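Local coordinates for protein C-type lectin domain family 4 member F (Mus musculus, PDB 6JJJ) that serves as a galactose- and fucose-binding C-type lectin receptor of Kupffer cells and could be involved in endocytosis, at residues G83-G88 / E126-V131; K107-K112 / Q133-M138. All coordinates share one frame; numbering follows the deposited sequence.

Contact 1 (G83-G88 / E126-V131). With CA (calcium ion), chain G; CA (calcium ion), chain H.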
loop_
_atom_site.group_PDB
_atom_site.type_symbol
_atom_site.label_atom_id
_atom_site.label_comp_id
_atom_site.label_asym_id
_atom_site.label_seq_id
_atom_site.Cartn_x
_atom_site.Cartn_y
_atom_site.Cartn_z
ATOM N N GLY A 83 -9.459 -3.930 22.962
ATOM C CA GLY A 83 -8.616 -4.527 23.978
ATOM C C GLY A 83 -8.900 -4.142 25.415
ATOM O O GLY A 83 -7.978 -4.109 26.237
ATOM N N LEU A 84 -10.156 -3.853 25.737
ATOM C CA LEU A 84 -10.554 -3.516 27.096
ATOM C C LEU A 84 -11.283 -4.690 27.739
ATOM O O LEU A 84 -11.955 -5.472 27.062
ATOM C CB LEU A 84 -11.455 -2.280 27.107
ATOM C CG LEU A 84 -11.509 -1.486 28.414
ATOM C CD1 LEU A 84 -10.130 -0.978 28.803
ATOM C CD2 LEU A 84 -12.493 -0.327 28.297
ATOM N N THR A 85 -11.123 -4.819 29.055
ATOM C CA THR A 85 -11.779 -5.893 29.788
ATOM C C THR A 85 -11.565 -5.717 31.286
ATOM O O THR A 85 -10.517 -5.236 31.726
ATOM C CB THR A 85 -11.258 -7.271 29.346
ATOM O OG1 THR A 85 -11.797 -8.289 30.200
ATOM C CG2 THR A 85 -9.734 -7.313 29.397
ATOM N N ASP A 86 -12.567 -6.138 32.057
ATOM C CA ASP A 86 -12.518 -6.180 33.514
ATOM C C ASP A 86 -12.606 -7.635 33.964
ATOM O O ASP A 86 -13.240 -7.976 34.960
ATOM C CB ASP A 86 -13.630 -5.339 34.141
ATOM C CG ASP A 86 -15.014 -5.899 33.886
ATOM O OD1 ASP A 86 -15.137 -6.882 33.126
ATOM O OD2 ASP A 86 -15.988 -5.349 34.448
ATOM N N GLN A 87 -11.972 -8.513 33.200
ATOM C CA GLN A 87 -11.977 -9.948 33.447
ATOM C C GLN A 87 -11.314 -10.328 34.755
ATOM O O GLN A 87 -12.029 -10.621 35.714
ATOM C CB GLN A 87 -11.306 -10.615 32.257
ATOM C CG GLN A 87 -11.179 -12.105 32.286
ATOM C CD GLN A 87 -10.547 -12.610 31.006
ATOM O OE1 GLN A 87 -11.177 -13.334 30.244
ATOM N NE2 GLN A 87 -9.317 -12.194 30.743
ATOM N N GLY A 88 -10.016 -10.062 34.883
ATOM C CA GLY A 88 -9.284 -10.453 36.076
ATOM C C GLY A 88 -10.062 -10.140 37.339
ATOM O O GLY A 88 -10.271 -11.029 38.163
ATOM N N GLU A 126 -20.552 -9.782 31.388
ATOM C CA GLU A 126 -19.920 -9.034 30.302
ATOM C C GLU A 126 -18.575 -8.495 30.772
ATOM O O GLU A 126 -18.523 -7.633 31.657
ATOM C CB GLU A 126 -20.830 -7.903 29.827
ATOM C CG GLU A 126 -22.148 -8.385 29.233
ATOM C CD GLU A 126 -22.953 -7.259 28.628
ATOM O OE1 GLU A 126 -22.904 -6.141 29.179
ATOM O OE2 GLU A 126 -23.625 -7.490 27.603
ATOM N N ASP A 127 -17.487 -9.011 30.184
ATOM C CA ASP A 127 -16.134 -8.605 30.552
ATOM C C ASP A 127 -15.286 -8.233 29.338
ATOM O O ASP A 127 -14.055 -8.212 29.433
ATOM C CB ASP A 127 -15.430 -9.709 31.343
ATOM C CG ASP A 127 -16.150 -10.055 32.620
ATOM O OD1 ASP A 127 -16.770 -9.150 33.211
ATOM O OD2 ASP A 127 -16.087 -11.229 33.038
ATOM N N CYS A 128 -15.910 -7.947 28.200
ATOM C CA CYS A 128 -15.189 -7.580 26.992
ATOM C C CYS A 128 -15.945 -6.458 26.302
ATOM O O CYS A 128 -17.174 -6.371 26.392
ATOM C CB CYS A 128 -15.014 -8.780 26.050
ATOM S SG CYS A 128 -13.861 -10.037 26.679
ATOM N N VAL A 129 -15.197 -5.583 25.633
ATOM C CA VAL A 129 -15.738 -4.351 25.073
ATOM C C VAL A 129 -15.625 -4.378 23.556
ATOM O O VAL A 129 -14.579 -4.738 23.009
ATOM C CB VAL A 129 -15.010 -3.113 25.640
ATOM C CG1 VAL A 129 -15.572 -1.839 25.035
ATOM C CG2 VAL A 129 -15.102 -3.092 27.157
ATOM N N HIS A 130 -16.702 -3.980 22.880
ATOM C CA HIS A 130 -16.685 -3.738 21.442
ATOM C C HIS A 130 -17.202 -2.325 21.185
ATOM O O HIS A 130 -17.649 -1.629 22.103
ATOM C CB HIS A 130 -17.508 -4.788 20.681
ATOM C CG HIS A 130 -18.948 -4.858 21.090
ATOM N ND1 HIS A 130 -19.714 -5.988 20.902
ATOM C CD2 HIS A 130 -19.764 -3.944 21.666
ATOM C CE1 HIS A 130 -20.936 -5.770 21.350
ATOM N NE2 HIS A 130 -20.995 -4.536 21.817
ATOM N N VAL A 131 -17.152 -1.900 19.923
ATOM C CA VAL A 131 -17.516 -0.534 19.555
ATOM C C VAL A 131 -18.390 -0.555 18.309
ATOM O O VAL A 131 -18.029 -1.173 17.302
ATOM C CB VAL A 131 -16.265 0.333 19.298
ATOM C CG1 VAL A 131 -16.651 1.788 19.070
ATOM C CG2 VAL A 131 -15.279 0.201 20.448
HETATM CA CA CA G . -17.357 -6.978 33.601
HETATM CA CA CA H . -23.646 -4.512 27.859
HETATM O O HOH W 1 -25.732 -4.376 26.937
#
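Asp-86 and Asp-127 grip one calcium ion from the two segments, and the ion is the clamp that joins them. Asp-86 bites with both carboxylate oxygens, OD1 and OD2 each lying 2.3 Å from the calcium, whereas Asp-127 contributes OD1 alone, also at 2.3 Å. The two side chains cross at about a right angle, with carboxylate planes 69° apart, and the metal lets Asp-86 OD1 and Asp-127 OD1 sit 2.8 Å from each other without a hydrogen bond; its positive charge would be expected to offset their repulsion. With chi1 at 67°, CG of Asp-86 lies between the backbone N and the carbonyl carbon, and from there both oxygens reach the ion. The backbone oxygen of Glu-126 joins at 2.4 Å from the same calcium, and Glu-90 and Asn-117 complete the site. The carboxylate of Glu-126 instead leaves along an extended chain to a second calcium ion, where its OE1 is also hydrogen-bonded to the backbone N of Trp-118.

Beside the metal, Thr-85 OG1 points at Asp-127 O, modelled too close for the bond's length to be trusted, and weakly accepts from Gln-87 N within the turn that follows strand 80-85. Farther along, Leu-84 and Val-129 lie side by side, Leu-84 CB resting 3.7 Å from Val-129 CG2, with Trp-135 against both. Asp-127 and Cys-128 together face Met-138 in a classic beta bulge, and the Cys-128–Cys-140 disulfide adds a covalent tie. Here, the end of an antiparallel strand pair merges into a calcium site built from loops, as is characteristic of the C-type lectin domain.

Contact 2 (K107-K112 / Q133-M138). With CA (calcium ion), chain H.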
loop_
_atom_site.group_PDB
_atom_site.type_symbol
_atom_site.label_atom_id
_atom_site.label_comp_id
_atom_site.label_asym_id
_atom_site.label_seq_id
_atom_site.Cartn_x
_atom_site.Cartn_y
_atom_site.Cartn_z
ATOM N N LYS A 107 -14.449 7.914 29.359
ATOM C CA LYS A 107 -15.807 8.319 29.600
ATOM C C LYS A 107 -16.345 8.993 28.390
ATOM O O LYS A 107 -15.624 9.360 27.517
ATOM C CB LYS A 107 -15.865 9.265 30.772
ATOM N N GLY A 108 -17.633 9.126 28.324
ATOM C CA GLY A 108 -18.257 9.683 27.139
ATOM C C GLY A 108 -18.229 8.674 26.017
ATOM O O GLY A 108 -19.175 8.577 25.231
ATOM N N PHE A 109 -17.146 7.896 25.942
ATOM C CA PHE A 109 -17.045 6.838 24.950
ATOM C C PHE A 109 -17.974 5.674 25.267
ATOM O O PHE A 109 -18.225 4.842 24.391
ATOM C CB PHE A 109 -15.606 6.324 24.864
ATOM C CG PHE A 109 -14.603 7.382 24.503
ATOM C CD1 PHE A 109 -14.958 8.465 23.714
ATOM C CD2 PHE A 109 -13.294 7.283 24.943
ATOM C CE1 PHE A 109 -14.030 9.437 23.386
ATOM C CE2 PHE A 109 -12.360 8.246 24.614
ATOM C CZ PHE A 109 -12.727 9.324 23.835
ATOM N N TRP A 110 -18.473 5.588 26.497
ATOM C CA TRP A 110 -19.424 4.549 26.851
ATOM C C TRP A 110 -20.841 4.969 26.471
ATOM O O TRP A 110 -21.150 6.157 26.331
ATOM C CB TRP A 110 -19.386 4.247 28.350
ATOM C CG TRP A 110 -18.068 3.793 28.885
ATOM C CD1 TRP A 110 -17.081 4.574 29.408
ATOM C CD2 TRP A 110 -17.603 2.441 28.976
ATOM N NE1 TRP A 110 -16.025 3.793 29.813
ATOM C CE2 TRP A 110 -16.321 2.479 29.558
ATOM C CE3 TRP A 110 -18.146 1.202 28.619
ATOM C CZ2 TRP A 110 -15.570 1.328 29.788
ATOM C CZ3 TRP A 110 -17.400 0.060 28.847
ATOM C CH2 TRP A 110 -16.127 0.131 29.427
ATOM N N GLY A 111 -21.711 3.973 26.316
ATOM C CA GLY A 111 -23.120 4.233 26.091
ATOM C C GLY A 111 -23.716 5.119 27.166
ATOM O O GLY A 111 -23.065 5.384 28.182
ATOM N N LYS A 112 -24.950 5.586 26.954
ATOM C CA LYS A 112 -25.565 6.501 27.909
ATOM C C LYS A 112 -25.616 5.895 29.307
ATOM O O LYS A 112 -25.472 6.608 30.307
ATOM C CB LYS A 112 -26.969 6.880 27.439
ATOM C CG LYS A 112 -26.998 7.737 26.185
ATOM C CD LYS A 112 -28.414 8.201 25.868
ATOM C CE LYS A 112 -28.447 9.116 24.654
ATOM N NZ LYS A 112 -29.827 9.606 24.381
ATOM N N GLN A 133 -20.746 2.771 17.942
ATOM C CA GLN A 133 -20.479 4.201 18.006
ATOM C C GLN A 133 -20.012 4.644 19.383
ATOM O O GLN A 133 -19.485 5.753 19.510
ATOM C CB GLN A 133 -21.719 5.021 17.623
ATOM C CG GLN A 133 -21.835 5.298 16.143
ATOM C CD GLN A 133 -22.652 6.546 15.858
ATOM O OE1 GLN A 133 -23.164 7.191 16.775
ATOM N NE2 GLN A 133 -22.714 6.934 14.589
ATOM N N GLN A 134 -20.190 3.817 20.408
ATOM C CA GLN A 134 -19.660 4.062 21.739
ATOM C C GLN A 134 -19.478 2.688 22.370
ATOM O O GLN A 134 -20.113 1.712 21.961
ATOM C CB GLN A 134 -20.593 4.964 22.553
ATOM C CG GLN A 134 -20.700 6.403 22.005
ATOM C CD GLN A 134 -21.160 7.398 23.054
ATOM O OE1 GLN A 134 -21.980 7.073 23.909
ATOM N NE2 GLN A 134 -20.701 8.641 22.939
ATOM N N TRP A 135 -18.599 2.612 23.360
ATOM C CA TRP A 135 -18.230 1.316 23.909
ATOM C C TRP A 135 -19.435 0.614 24.529
ATOM O O TRP A 135 -20.414 1.242 24.936
ATOM C CB TRP A 135 -17.144 1.468 24.967
ATOM C CG TRP A 135 -15.901 2.088 24.462
ATOM C CD1 TRP A 135 -15.599 2.386 23.167
ATOM C CD2 TRP A 135 -14.773 2.491 25.242
ATOM N NE1 TRP A 135 -14.353 2.953 23.091
ATOM C CE2 TRP A 135 -13.824 3.028 24.353
ATOM C CE3 TRP A 135 -14.475 2.452 26.607
ATOM C CZ2 TRP A 135 -12.595 3.520 24.783
ATOM C CZ3 TRP A 135 -13.257 2.942 27.033
ATOM C CH2 TRP A 135 -12.330 3.469 26.124
ATOM N N ASN A 136 -19.353 -0.713 24.588
ATOM C CA ASN A 136 -20.325 -1.516 25.319
ATOM C C ASN A 136 -19.625 -2.779 25.795
ATOM O O ASN A 136 -19.000 -3.477 24.990
ATOM C CB ASN A 136 -21.537 -1.881 24.455
ATOM C CG ASN A 136 -22.428 -2.920 25.115
ATOM O OD1 ASN A 136 -22.659 -2.878 26.325
ATOM N ND2 ASN A 136 -22.928 -3.863 24.321
ATOM N N ASP A 137 -19.696 -3.058 27.094
ATOM C CA ASP A 137 -19.161 -4.316 27.599
ATOM C C ASP A 137 -20.073 -5.459 27.161
ATOM O O ASP A 137 -21.294 -5.305 27.068
ATOM C CB ASP A 137 -19.001 -4.277 29.120
ATOM C CG ASP A 137 -20.316 -4.247 29.864
ATOM O OD1 ASP A 137 -21.339 -3.820 29.293
ATOM O OD2 ASP A 137 -20.309 -4.654 31.045
ATOM N N MET A 138 -19.469 -6.607 26.861
ATOM C CA MET A 138 -20.171 -7.680 26.173
ATOM C C MET A 138 -19.644 -9.021 26.657
ATOM O O MET A 138 -18.548 -9.117 27.213
ATOM C CB MET A 138 -20.000 -7.541 24.650
ATOM C CG MET A 138 -20.683 -8.606 23.827
ATOM S SD MET A 138 -22.469 -8.594 24.094
ATOM C CE MET A 138 -22.946 -10.114 23.280
HETATM CA CA CA H . -23.646 -4.512 27.859
HETATM O O HOH W 1 -25.732 -4.376 26.937
#
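Trp-135 stands between two aromatic residues of the 107-112 loop and meets each in a different way. Its edge is driven into the face of Trp-110 in a T-shaped pair: the planes are inclined at 79°, and Trp-135 CE3 lies 3.5 Å from Trp-110 CE2. Trp-135 CB adds a CH-pi contact over the six-membered ring of Trp-110, 4.2 Å from its centroid. Phe-109, by contrast, covers a face of Trp-135 with a methylene group. Its CB sits 3.9 Å from the centroid of the indole five-membered ring, only 14° off the normal, while the phenyl ring itself leans obliquely at 49°. CB of Trp-135 points at the loop, and the indole follows it.

The backbones on either side of Trp-110 are joined to Trp-135: Trp-135 N donates to Phe-109 O, modelled shorter than is credible, and Gly-111 N returns a weak bond of 3.3 Å to Trp-135 O; the result is a single bridge between Trp-110 and Trp-135.

Just beyond the indole, Asn-136 OD1, Asp-137 O and Asp-137 OD1 turn to a calcium ion that also carries a water, with Asp-116 and Glu-126 completing the site. Asp-137 OD2 accepts from Asn-117 N, which fixes its carboxylate. Trp-Asn-Asp is the WND motif of C-type lectins. Its tryptophan is packed against the loop, while its asparagine and aspartate give three oxygens to the ion, consistent with a calcium that, as in relatives, can bind sugar.

Contact 1 and contact 2 have centres 11 Å apart within one C-type lectin domain, and their segments alternate along the chain: 83-88, 107-112, 126-131, 133-138. Strands 128-131 and 135-138 are consecutive and adjacent in the same four-stranded antiparallel sheet, strand 80-85 lying on the other side of 128-131; His-130 O and Asn-136 N, 3.1 Å apart, probably bond across the two. The 107-112 loop adds an aromatic cover that reaches Leu-84 and Val-129. Glu-126 belongs to both calcium sites, and 133-138 supplies further donors to one of them. The two calcium sites therefore lie close together where loops meet the ends of these neighbouring strands.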